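Local coordinates for nucleoprotein (Sendai virus, PDB 6M7D), which coats the viral RNA genome, one subunit to six nucleotides, building the helical nucleocapsid that serves as template for transcription and replication, at residues S374-A379 with R393-L398. Residues are numbered along the deposited sequence; the frame is centred on the assembly and turned at random.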
loop_
_atom_site.group_PDB
_atom_site.type_symbol
_atom_site.label_atom_id
_atom_site.label_comp_id
_atom_site.label_asym_id
_atom_site.label_seq_id
_atom_site.Cartn_x
_atom_site.Cartn_y
_atom_site.Cartn_z
ATOM N N SER A 374 -31.439 -7.139 -17.427
ATOM C CA SER A 374 -30.034 -6.875 -17.834
ATOM C C SER A 374 -29.016 -7.612 -16.955
ATOM O O SER A 374 -28.024 -8.120 -17.511
ATOM C CB SER A 374 -29.759 -5.393 -17.825
ATOM O OG SER A 374 -30.416 -4.749 -18.904
ATOM N N LYS A 375 -29.266 -7.691 -15.645
ATOM C CA LYS A 375 -28.279 -8.229 -14.725
ATOM C C LYS A 375 -28.470 -9.702 -14.417
ATOM O O LYS A 375 -27.807 -10.214 -13.515
ATOM C CB LYS A 375 -28.284 -7.431 -13.427
ATOM C CG LYS A 375 -29.528 -7.549 -12.606
ATOM C CD LYS A 375 -29.542 -6.462 -11.573
ATOM C CE LYS A 375 -30.701 -6.605 -10.642
ATOM N NZ LYS A 375 -30.775 -5.451 -9.730
ATOM N N ILE A 376 -29.353 -10.394 -15.120
ATOM C CA ILE A 376 -29.483 -11.838 -15.009
ATOM C C ILE A 376 -28.941 -12.455 -16.285
ATOM O O ILE A 376 -29.307 -12.036 -17.388
ATOM C CB ILE A 376 -30.940 -12.259 -14.769
ATOM C CG1 ILE A 376 -31.445 -11.698 -13.450
ATOM C CG2 ILE A 376 -31.058 -13.765 -14.758
ATOM C CD1 ILE A 376 -32.916 -11.877 -13.265
ATOM N N SER A 377 -28.071 -13.443 -16.137
ATOM C CA SER A 377 -27.402 -14.075 -17.262
ATOM C C SER A 377 -27.928 -15.487 -17.437
ATOM O O SER A 377 -28.263 -16.154 -16.456
ATOM C CB SER A 377 -25.892 -14.108 -17.050
ATOM O OG SER A 377 -25.494 -15.359 -16.524
ATOM N N SER A 378 -28.006 -15.935 -18.687
ATOM C CA SER A 378 -28.334 -17.324 -18.967
ATOM C C SER A 378 -27.112 -18.224 -18.935
ATOM O O SER A 378 -27.256 -19.439 -19.096
ATOM C CB SER A 378 -29.019 -17.432 -20.326
ATOM O OG SER A 378 -28.177 -16.946 -21.355
ATOM N N ALA A 379 -25.923 -17.660 -18.723
ATOM C CA ALA A 379 -24.693 -18.438 -18.787
ATOM C C ALA A 379 -24.665 -19.529 -17.726
ATOM O O ALA A 379 -24.273 -20.669 -17.999
ATOM C CB ALA A 379 -23.489 -17.511 -18.637
ATOM N N ARG A 393 -39.602 -16.034 -10.337
ATOM C CA ARG A 393 -39.564 -15.783 -8.873
ATOM C C ARG A 393 -38.371 -14.877 -8.549
ATOM O O ARG A 393 -38.539 -13.955 -7.734
ATOM C CB ARG A 393 -39.480 -17.116 -8.125
ATOM C CG ARG A 393 -40.210 -17.112 -6.791
ATOM C CD ARG A 393 -41.583 -16.492 -6.949
ATOM N NE ARG A 393 -42.103 -15.980 -5.692
ATOM C CZ ARG A 393 -43.059 -15.066 -5.596
ATOM N NH1 ARG A 393 -43.596 -14.558 -6.692
ATOM N NH2 ARG A 393 -43.471 -14.659 -4.410
ATOM N N LEU A 394 -37.225 -15.122 -9.192
ATOM C CA LEU A 394 -36.002 -14.300 -8.976
ATOM C C LEU A 394 -36.272 -12.853 -9.399
ATOM O O LEU A 394 -35.894 -11.939 -8.646
ATOM C CB LEU A 394 -34.850 -14.893 -9.792
ATOM C CG LEU A 394 -33.569 -14.059 -9.807
ATOM C CD1 LEU A 394 -33.057 -13.826 -8.395
ATOM C CD2 LEU A 394 -32.499 -14.716 -10.661
ATOM N N ARG A 395 -36.938 -12.670 -10.542
ATOM C CA ARG A 395 -37.274 -11.319 -11.064
ATOM C C ARG A 395 -38.204 -10.621 -10.068
ATOM O O ARG A 395 -38.010 -9.420 -9.820
ATOM C CB ARG A 395 -37.900 -11.434 -12.457
ATOM C CG ARG A 395 -36.874 -11.616 -13.566
ATOM C CD ARG A 395 -37.456 -12.268 -14.801
ATOM N NE ARG A 395 -36.414 -12.859 -15.626
ATOM C CZ ARG A 395 -36.628 -13.791 -16.546
ATOM N NH1 ARG A 395 -37.853 -14.242 -16.757
ATOM N NH2 ARG A 395 -35.617 -14.272 -17.249
ATOM N N HIS A 396 -39.156 -11.369 -9.505
ATOM C CA HIS A 396 -40.102 -10.811 -8.504
ATOM C C HIS A 396 -39.324 -10.353 -7.266
ATOM O O HIS A 396 -39.668 -9.291 -6.717
ATOM C CB HIS A 396 -41.175 -11.846 -8.147
ATOM C CG HIS A 396 -41.919 -11.520 -6.896
ATOM N ND1 HIS A 396 -43.130 -10.858 -6.909
ATOM C CD2 HIS A 396 -41.626 -11.748 -5.599
ATOM C CE1 HIS A 396 -43.554 -10.698 -5.674
ATOM N NE2 HIS A 396 -42.649 -11.234 -4.851
ATOM N N HIS A 397 -38.322 -11.134 -6.848
ATOM C CA HIS A 397 -37.507 -10.792 -5.652
ATOM C C HIS A 397 -36.689 -9.534 -5.945
ATOM O O HIS A 397 -36.640 -8.649 -5.078
ATOM C CB HIS A 397 -36.575 -11.952 -5.275
ATOM C CG HIS A 397 -37.272 -13.227 -4.939
ATOM N ND1 HIS A 397 -38.462 -13.260 -4.242
ATOM C CD2 HIS A 397 -36.936 -14.513 -5.177
ATOM C CE1 HIS A 397 -38.838 -14.512 -4.079
ATOM N NE2 HIS A 397 -37.918 -15.299 -4.643
ATOM N N LEU A 398 -36.110 -9.457 -7.145
ATOM C CA LEU A 398 -35.279 -8.291 -7.545
ATOM C C LEU A 398 -36.151 -7.033 -7.550
ATOM O O LEU A 398 -35.677 -5.989 -7.067
ATOM C CB LEU A 398 -34.697 -8.565 -8.934
ATOM C CG LEU A 398 -33.631 -9.658 -8.988
ATOM C CD1 LEU A 398 -33.154 -9.880 -10.414
ATOM C CD2 LEU A 398 -32.461 -9.312 -8.082
#
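I376 reaches out of its loop with CD1 and sets that methyl among three residues of helix 388-401, L394, R395 and L398. Its closest partner is L398, with I376 CD1 3.5 Å from L398 CD1, and the two branched chains cross at a slant. With L394 the meeting is end to end: I376 CD1 approaches L394 CD2 at 3.9 Å. The isoleucine's CB already points toward the helix, and CD1, anti to CA (chi2 170°), lengthens the reach of the longer branch. L394 and L398 are one helical turn apart, as the 2.9 Å bond from L398 N to L394 O records, so both offer methyls to the same side and a single loop residue can touch both. Branched, uncharged isoleucine and leucine suit this spot because their methyls pack together and shed water. R395 adds the aliphatic root of its chain, CG lying 4.0 Å from I376 CD1. K375 gives L398 a second neighbour with the far part of its chain: extended beyond CG, it runs past the leucine in the opposite direction, and CE comes 4.1 Å from L398 CD1. Long chains with apolar shafts and charged ends suit such a margin, where methylenes can cover hydrophobic residues beside solvent. This is a small apolar contact at the surface of the protein, away from the residues known to bind RNA. It rests the loop between helices 359-370 and 381-384 against helix 388-401, closing a short, largely helical excursion of the chain; L398 also touches A372 nearer helix 359-370, and K375 touches M281, in the segment following helix 267-277.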